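Local atomic coordinates of putative acetyltransferase (Nocardia farcinica, PDB entry 3D9W), a protein that probably transfers acetyl groups to the amino group of arylamines, as an arylamine N-acetyltransferase. Residues V107-G110 / L114-A117. Numbering follows the deposited sequence.
Sequences VTMG and LRPA
R115 reaches back along the 107-110 segment and joins its guanidinium group to the backbone of T108. The one hydrogen bond between the segments runs from R115 NH2 to T108 O, 2.6 Å long with an N-H...O angle of 158°. The acceptor lies at the edge of the guanidinium, close to its plane, whereas the donor stands well above the plane of the T108 carbonyl, 66° out of it.

The remaining contacts are van der Waals and polar approaches without a bond. With CG anti to its own carbonyl carbon (chi1 -59°), R115 passes its CB, CG and CD along V107 O, each 3.3-3.4 Å from it. R115 NE comes to 3.2 Å from V107 O, but the angle is too poor for a hydrogen bond. Farther out, M109 CB lies obliquely to the guanidinium, 3.8 Å from R115 NH2.

T108 OG1 turns to another partner, D189 OD1, which also accepts a hydrogen bond from G110 N. This surface contact spans the base of the loop in a beta hairpin, between antiparallel strands 99-107 and 117-125; backbone bonds to D189 and R190 tie the 107-110 side to strand 188-193, the other neighbour of strand 99-107 in the sheet.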
loop_
_atom_site.group_PDB
_atom_site.type_symbol
_atom_site.label_atom_id
_atom_site.label_comp_id
_atom_site.label_asym_id
_atom_site.label_seq_id
_atom_site.Cartn_x
_atom_site.Cartn_y
_atom_site.Cartn_z
ATOM N N VAL A 107 7.971 -7.546 -4.730
ATOM C CA VAL A 107 6.729 -8.215 -5.028
ATOM C C VAL A 107 7.044 -9.319 -6.022
ATOM O O VAL A 107 7.894 -9.171 -6.891
ATOM C CB VAL A 107 5.707 -7.273 -5.635
ATOM C CG1 VAL A 107 4.399 -8.010 -5.833
ATOM C CG2 VAL A 107 5.511 -6.075 -4.730
ATOM N N THR A 108 6.364 -10.441 -5.872
ATOM C CA THR A 108 6.580 -11.576 -6.742
ATOM C C THR A 108 5.248 -12.030 -7.306
ATOM O O THR A 108 5.131 -12.300 -8.497
ATOM C CB THR A 108 7.243 -12.735 -5.962
ATOM O OG1 THR A 108 6.571 -12.913 -4.714
ATOM C CG2 THR A 108 8.689 -12.428 -5.685
ATOM N N MET A 109 4.243 -12.108 -6.442
ATOM C CA MET A 109 2.911 -12.531 -6.861
ATOM C C MET A 109 2.954 -13.786 -7.712
ATOM O O MET A 109 2.385 -13.823 -8.796
ATOM C CB MET A 109 2.219 -11.418 -7.651
ATOM C CG MET A 109 1.758 -10.277 -6.783
ATOM S SD MET A 109 0.759 -10.900 -5.430
ATOM C CE MET A 109 -0.576 -11.766 -6.371
ATOM N N GLY A 110 3.641 -14.810 -7.226
ATOM C CA GLY A 110 3.714 -16.050 -7.971
ATOM C C GLY A 110 4.712 -16.048 -9.112
ATOM O O GLY A 110 5.129 -17.108 -9.581
ATOM N N LEU A 114 13.810 -12.110 -10.247
ATOM C CA LEU A 114 14.042 -11.233 -9.119
ATOM C C LEU A 114 13.520 -9.849 -9.485
ATOM O O LEU A 114 14.090 -9.165 -10.339
ATOM C CB LEU A 114 15.540 -11.181 -8.814
ATOM C CG LEU A 114 15.971 -10.568 -7.486
ATOM C CD1 LEU A 114 15.366 -11.347 -6.342
ATOM C CD2 LEU A 114 17.481 -10.598 -7.401
ATOM N N ARG A 115 12.425 -9.441 -8.855
ATOM C CA ARG A 115 11.860 -8.136 -9.138
ATOM C C ARG A 115 12.496 -7.082 -8.251
ATOM O O ARG A 115 13.144 -7.393 -7.259
ATOM C CB ARG A 115 10.348 -8.159 -8.932
ATOM C CG ARG A 115 9.607 -9.165 -9.811
ATOM C CD ARG A 115 8.247 -8.596 -10.192
ATOM N NE ARG A 115 7.145 -9.524 -9.936
ATOM C CZ ARG A 115 5.861 -9.264 -10.207
ATOM N NH1 ARG A 115 5.501 -8.100 -10.749
ATOM N NH2 ARG A 115 4.925 -10.169 -9.928
ATOM N N PRO A 116 12.322 -5.812 -8.602
ATOM C CA PRO A 116 12.886 -4.706 -7.830
ATOM C C PRO A 116 12.384 -4.640 -6.395
ATOM O O PRO A 116 11.248 -5.014 -6.114
ATOM C CB PRO A 116 12.440 -3.483 -8.617
ATOM C CG PRO A 116 12.313 -3.992 -9.993
ATOM C CD PRO A 116 11.651 -5.311 -9.809
ATOM N N ALA A 117 13.229 -4.163 -5.488
ATOM C CA ALA A 117 12.818 -4.002 -4.097
ATOM C C ALA A 117 12.266 -2.577 -4.038
ATOM O O ALA A 117 12.988 -1.626 -3.723
ATOM C CB ALA A 117 14.006 -4.159 -3.154
#